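Local coordinates for protein PTS system, lactose-specific IIBC components (PDB 3NBM) that probably relays a phosphoryl group to incoming lactose as the IIB domain of a pneumococcal phosphoenolpyruvate-dependent sugar phosphotransferase system, at residues E6-V11 against R36-S41; Y54-L59 against Q80-R85. All blocks are in the same frame, centred on the assembly; numbering follows the deposited sequence. Where two conformers were deposited one is given.

Contact 1 (E6-V11 against R36-S41); sequences ELKVLV and RVIANS
V9 sits at the middle of a parallel pairing between strands 7-13 and 37-43, its N-H donated to the carbonyl of I38 and its own carbonyl O accepting the N-H of N40, each at 2.8 Å. L7 and V11 extend the pattern: L7 N reaches R36 O, a bent bond with the donor tilted 35° from the carbonyl plane, whereas I38 N meets L7 O almost head-on at 2.9 Å and V11 N closes the ladder on N40 O. Five carbonyls (L7, V9, V11, I38 and N40) also take a CA-H from the partner strand, shortest at 3.2 Å from A39 CA to V9 O and S41 CA to V11 O. The amides facing the other way are served outside the pair: A39 N by N27 OD1 of helix 18-33, K8 N by the D55 carboxylate, L10 N by L56 O.

One face carries L7, V9, V37 and A39, with V9 CG2 against V37 CG1 at 4.0 Å and V103 of helix 96-105 touching both L7 and V9. On the other face, K8 NZ bonds E6 OE1 at 2.8 Å through the anti lone pair of the carboxylate, and this salt bridge arches over the I38 methyl CG2. A bend at chi2 (-66°) brings K8 CD down on I38 CG2 at 3.3 Å, tighter than usual for two carbons. Farther along, N40 OD1 is held by the hydroxyl of Y54. The chemistry is thus divided, with backbone bonds joining the strands, hydrocarbon filling the helix-covered face, and a charged pair bridging a methyl group on the other.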
loop_
_atom_site.group_PDB
_atom_site.type_symbol
_atom_site.label_atom_id
_atom_site.label_comp_id
_atom_site.label_asym_id
_atom_site.label_seq_id
_atom_site.Cartn_x
_atom_site.Cartn_y
_atom_site.Cartn_z
ATOM N N GLU A 6 2.032 -11.159 -10.751
ATOM C CA GLU A 6 1.510 -9.825 -10.498
ATOM C C GLU A 6 1.926 -9.345 -9.112
ATOM O O GLU A 6 1.826 -10.095 -8.162
ATOM C CB GLU A 6 -0.005 -9.867 -10.613
ATOM C CG GLU A 6 -0.676 -8.527 -10.425
ATOM C CD GLU A 6 -2.149 -8.599 -10.679
ATOM O OE1 GLU A 6 -2.819 -9.434 -10.061
ATOM O OE2 GLU A 6 -2.664 -7.740 -11.412
ATOM N N LEU A 7 2.385 -8.108 -9.021
ATOM C CA LEU A 7 2.711 -7.483 -7.749
ATOM C C LEU A 7 1.432 -7.203 -6.953
ATOM O O LEU A 7 0.491 -6.607 -7.480
ATOM C CB LEU A 7 3.473 -6.184 -7.996
ATOM C CG LEU A 7 4.067 -5.537 -6.749
ATOM C CD1 LEU A 7 5.214 -6.390 -6.180
ATOM C CD2 LEU A 7 4.570 -4.125 -7.071
ATOM N N LYS A 8 1.399 -7.653 -5.705
ATOM C CA LYS A 8 0.207 -7.525 -4.853
ATOM C C LYS A 8 0.503 -6.494 -3.755
ATOM O O LYS A 8 1.446 -6.661 -2.974
ATOM C CB LYS A 8 -0.157 -8.863 -4.218
ATOM C CG LYS A 8 -0.279 -10.036 -5.175
ATOM C CD LYS A 8 -1.387 -9.946 -6.129
ATOM C CE LYS A 8 -1.567 -11.273 -6.912
ATOM N NZ LYS A 8 -2.684 -11.261 -7.928
ATOM N N VAL A 9 -0.315 -5.440 -3.724
ATOM C CA VAL A 9 -0.157 -4.321 -2.804
ATOM C C VAL A 9 -1.391 -4.231 -1.896
ATOM O O VAL A 9 -2.515 -4.319 -2.366
ATOM C CB VAL A 9 0.010 -2.997 -3.565
ATOM C CG1 VAL A 9 0.252 -1.835 -2.597
ATOM C CG2 VAL A 9 1.138 -3.122 -4.597
ATOM N N LEU A 10 -1.153 -4.057 -0.601
ATOM C CA LEU A 10 -2.215 -3.810 0.375
ATOM C C LEU A 10 -1.998 -2.457 1.024
ATOM O O LEU A 10 -0.912 -2.187 1.534
ATOM C CB LEU A 10 -2.232 -4.914 1.432
ATOM C CG LEU A 10 -3.298 -4.795 2.536
ATOM C CD1 LEU A 10 -4.710 -4.898 1.970
ATOM C CD2 LEU A 10 -3.063 -5.897 3.569
ATOM N N VAL A 11 -2.996 -1.582 0.927
ATOM C CA VAL A 11 -2.977 -0.280 1.589
ATOM C C VAL A 11 -3.860 -0.374 2.843
ATOM O O VAL A 11 -5.010 -0.774 2.746
ATOM C CB VAL A 11 -3.467 0.866 0.674
ATOM C CG1 VAL A 11 -3.280 2.225 1.350
ATOM C CG2 VAL A 11 -2.804 0.814 -0.697
ATOM N N ARG A 36 1.683 -5.033 -14.314
ATOM C CA ARG A 36 1.065 -6.100 -13.532
ATOM C C ARG A 36 1.137 -5.831 -12.029
ATOM O O ARG A 36 2.035 -6.290 -11.336
ATOM C CB ARG A 36 1.663 -7.447 -13.889
ATOM C CG ARG A 36 1.459 -7.805 -15.372
ATOM C CD ARG A 36 2.153 -9.095 -15.780
ATOM N NE ARG A 36 3.608 -8.993 -15.694
ATOM C CZ ARG A 36 4.390 -8.461 -16.635
ATOM N NH1 ARG A 36 3.875 -7.979 -17.761
ATOM N NH2 ARG A 36 5.701 -8.408 -16.445
ATOM N N VAL A 37 0.164 -5.060 -11.561
ATOM C CA VAL A 37 0.010 -4.668 -10.171
ATOM C C VAL A 37 -1.461 -4.663 -9.830
ATOM O O VAL A 37 -2.290 -4.201 -10.634
ATOM C CB VAL A 37 0.557 -3.235 -9.896
ATOM C CG1 VAL A 37 0.303 -2.841 -8.469
ATOM C CG2 VAL A 37 2.036 -3.090 -10.240
ATOM N N ILE A 38 -1.791 -5.202 -8.655
ATOM C CA ILE A 38 -3.121 -5.027 -8.061
ATOM C C ILE A 38 -2.950 -4.508 -6.630
ATOM O O ILE A 38 -2.096 -4.987 -5.892
ATOM C CB ILE A 38 -3.943 -6.352 -8.052
ATOM C CG1 ILE A 38 -5.326 -6.181 -7.440
ATOM C CG2 ILE A 38 -3.206 -7.473 -7.319
ATOM C CD1 ILE A 38 -6.215 -5.420 -8.215
ATOM N N ALA A 39 -3.775 -3.529 -6.284
ATOM C CA ALA A 39 -3.848 -2.987 -4.934
ATOM C C ALA A 39 -5.201 -3.230 -4.309
ATOM O O ALA A 39 -6.240 -2.983 -4.936
ATOM C CB ALA A 39 -3.551 -1.496 -4.934
ATOM N N ASN A 40 -5.173 -3.650 -3.057
ATOM C CA ASN A 40 -6.356 -3.731 -2.216
ATOM C C ASN A 40 -6.224 -2.804 -1.053
ATOM O O ASN A 40 -5.128 -2.316 -0.758
ATOM C CB ASN A 40 -6.589 -5.156 -1.731
ATOM C CG ASN A 40 -6.895 -6.084 -2.836
ATOM O OD1 ASN A 40 -6.122 -6.972 -3.117
ATOM N ND2 ASN A 40 -8.035 -5.855 -3.507
ATOM N N SER A 41 -7.345 -2.566 -0.385
ATOM C CA SER A 41 -7.385 -1.742 0.823
ATOM C C SER A 41 -7.992 -2.527 1.972
ATOM O O SER A 41 -8.772 -3.453 1.776
ATOM C CB SER A 41 -8.180 -0.454 0.570
ATOM O OG SER A 41 -9.501 -0.719 0.223
#

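Contact 2 (Y54-L59 against Q80-R85); sequences YDLIIL and QIVATR
I57 and I81 run alongside each other in the parallel pairing that closes a beta-alpha-beta unit, strand 56-59, helix 67-74 and strand 80-83, at one edge of the four-stranded sheet. Backbone bonds step from Q80 N to D55 O, I57 N to Q80 O, V82 N to I57 O and L59 N to V82 O, the last at 2.9 Å and nearly linear (173°).

Side chains of I57, I81, L59 and A83 share the face toward helix 67-74, where M70 touches I57 and L59. I81 CD1 packs on I57 CB at 3.8 Å. The opposite face holds L56, I58 and V82 beneath helix 96-105, F102 touching both I58 and V82. I58 can be traced outward: CB lies 4.0 Å from V82 CG2, and CG1 comes closer, at 3.6 Å; the terminal CD1 turns to strand 7-13, meeting V9 CG1 at 3.7 Å. With chi1 at -58°, the CG2 branch stands anti to the backbone N and meets T84 CG2 at 3.8 Å as well as V82 CG2. The other V82 methyl, CG1, leans on L56 CD1. V82 has a second conformer, making its methyl contacts less certain.

Past the end of the strand, T84 takes over from the regular ladder. Its N-H makes a weak, bent bond to L59 O, while T84 OG1 donates its proton to the same oxygen at 2.7 Å, lying in the carbonyl plane on a lone pair.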
loop_
_atom_site.group_PDB
_atom_site.type_symbol
_atom_site.label_atom_id
_atom_site.label_comp_id
_atom_site.label_asym_id
_atom_site.label_seq_id
_atom_site.Cartn_x
_atom_site.Cartn_y
_atom_site.Cartn_z
ATOM N N TYR A 54 0.625 -10.606 0.316
ATOM C CA TYR A 54 1.034 -9.371 -0.331
ATOM C C TYR A 54 2.550 -9.242 -0.402
ATOM O O TYR A 54 3.296 -9.786 0.403
ATOM C CB TYR A 54 0.370 -8.172 0.381
ATOM C CG TYR A 54 -1.104 -8.157 0.114
ATOM C CD1 TYR A 54 -1.584 -7.568 -1.012
ATOM C CD2 TYR A 54 -2.024 -8.794 0.945
ATOM C CE1 TYR A 54 -2.924 -7.605 -1.337
ATOM C CE2 TYR A 54 -3.368 -8.833 0.619
ATOM C CZ TYR A 54 -3.806 -8.222 -0.525
ATOM O OH TYR A 54 -5.157 -8.274 -0.867
ATOM N N ASP A 55 2.996 -8.474 -1.389
ATOM C CA ASP A 55 4.405 -8.175 -1.611
ATOM C C ASP A 55 4.830 -6.844 -0.990
ATOM O O ASP A 55 5.963 -6.691 -0.546
ATOM C CB ASP A 55 4.693 -8.151 -3.097
ATOM C CG ASP A 55 4.300 -9.451 -3.770
ATOM O OD1 ASP A 55 4.809 -10.521 -3.335
ATOM O OD2 ASP A 55 3.468 -9.424 -4.697
ATOM N N LEU A 56 3.918 -5.868 -0.987
ATOM C CA LEU A 56 4.144 -4.512 -0.499
ATOM C C LEU A 56 2.929 -4.103 0.295
ATOM O O LEU A 56 1.816 -4.250 -0.188
ATOM C CB LEU A 56 4.347 -3.534 -1.678
ATOM C CG LEU A 56 4.470 -2.043 -1.319
ATOM C CD1 LEU A 56 5.711 -1.739 -0.482
ATOM C CD2 LEU A 56 4.427 -1.184 -2.593
ATOM N N ILE A 57 3.148 -3.590 1.511
ATOM C CA ILE A 57 2.072 -3.035 2.332
ATOM C C ILE A 57 2.419 -1.584 2.562
ATOM O O ILE A 57 3.525 -1.236 2.965
ATOM C CB ILE A 57 1.871 -3.807 3.656
ATOM C CG1 ILE A 57 1.626 -5.302 3.324
ATOM C CG2 ILE A 57 0.719 -3.193 4.451
ATOM C CD1 ILE A 57 1.484 -6.208 4.484
ATOM N N ILE A 58 1.438 -0.731 2.296
ATOM C CA ILE A 58 1.559 0.716 2.467
ATOM C C ILE A 58 0.614 1.175 3.589
ATOM O O ILE A 58 -0.581 0.910 3.557
ATOM C CB ILE A 58 1.147 1.481 1.163
ATOM C CG1 ILE A 58 2.003 1.032 -0.038
ATOM C CG2 ILE A 58 1.231 3.016 1.389
ATOM C CD1 ILE A 58 1.490 1.478 -1.396
ATOM N N LEU A 59 1.194 1.820 4.592
ATOM C CA LEU A 59 0.439 2.393 5.695
ATOM C C LEU A 59 0.003 3.807 5.312
ATOM O O LEU A 59 0.838 4.651 4.968
ATOM C CB LEU A 59 1.295 2.418 6.986
ATOM C CG LEU A 59 1.698 1.053 7.518
ATOM C CD1 LEU A 59 2.723 1.227 8.656
ATOM C CD2 LEU A 59 0.485 0.303 8.011
ATOM N N GLN A 80 7.737 -6.053 1.742
ATOM C CA GLN A 80 8.156 -4.660 1.824
ATOM C C GLN A 80 7.072 -3.850 2.532
ATOM O O GLN A 80 5.902 -4.050 2.264
ATOM C CB GLN A 80 8.392 -4.094 0.419
ATOM C CG GLN A 80 9.546 -4.714 -0.320
ATOM C CD GLN A 80 10.845 -4.521 0.392
ATOM O OE1 GLN A 80 11.155 -3.408 0.861
ATOM N NE2 GLN A 80 11.601 -5.591 0.536
ATOM N N ILE A 81 7.473 -2.947 3.422
ATOM C CA ILE A 81 6.548 -2.093 4.193
ATOM C C ILE A 81 6.964 -0.654 4.001
ATOM O O ILE A 81 8.139 -0.326 4.147
ATOM C CB ILE A 81 6.586 -2.403 5.731
ATOM C CG1 ILE A 81 6.390 -3.888 6.028
ATOM C CG2 ILE A 81 5.615 -1.542 6.483
ATOM C CD1 ILE A 81 5.100 -4.477 5.580
ATOM N N VAL A 82 5.994 0.220 3.742
ATOM C CA VAL A 82 6.259 1.651 3.610
ATOM C C VAL A 82 5.195 2.429 4.374
ATOM O O VAL A 82 4.032 2.074 4.359
ATOM C CB VAL A 82 6.349 2.133 2.141
ATOM C CG1 VAL A 82 7.255 1.241 1.311
ATOM C CG2 VAL A 82 5.026 2.215 1.541
ATOM N N ALA A 83 5.631 3.464 5.076
ATOM C CA ALA A 83 4.724 4.384 5.768
ATOM C C ALA A 83 4.666 5.702 5.035
ATOM O O ALA A 83 5.650 6.105 4.424
ATOM C CB ALA A 83 5.156 4.643 7.217
ATOM N N THR A 84 3.522 6.367 5.115
ATOM C CA THR A 84 3.311 7.634 4.437
ATOM C C THR A 84 2.945 8.734 5.440
ATOM O O THR A 84 2.516 8.486 6.579
ATOM C CB THR A 84 2.194 7.526 3.371
ATOM O OG1 THR A 84 0.946 7.210 3.990
ATOM C CG2 THR A 84 2.566 6.462 2.306
ATOM N N ARG A 85 3.109 9.959 4.963
ATOM C CA ARG A 85 2.684 11.151 5.679
ATOM C C ARG A 85 1.616 11.875 4.856
ATOM O O ARG A 85 1.451 11.607 3.675
ATOM C CB ARG A 85 3.924 11.991 6.025
ATOM C CG ARG A 85 4.800 11.343 7.085
ATOM C CD ARG A 85 6.202 11.938 7.155
ATOM N NE ARG A 85 6.913 11.437 8.316
ATOM C CZ ARG A 85 7.444 10.227 8.438
ATOM N NH1 ARG A 85 7.365 9.359 7.444
ATOM N NH2 ARG A 85 8.013 9.870 9.582
#

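Contacts 1 and 2 follow one another along the chain and lie in the same parallel sheet, ordered 37-43, 7-13, 56-59, 80-83, with their centres about 11 Å apart. Segments 6-11 and 54-59 form the inner seam between them: K8 O is 2.9 Å from D55 N, a probable hydrogen bond, and the carboxylate of D55 accepts the K8 amide in return. Y54 reaches across 6-11 to the outer strand, its OH 2.8 Å from N40 OD1 and its ring atom CD1 3.5 Å from V9 C. Helix 96-105 packs against side chains from both contacts. The phosphorylation loop of this family probably follows strand 7-13, beyond the end of contact 1.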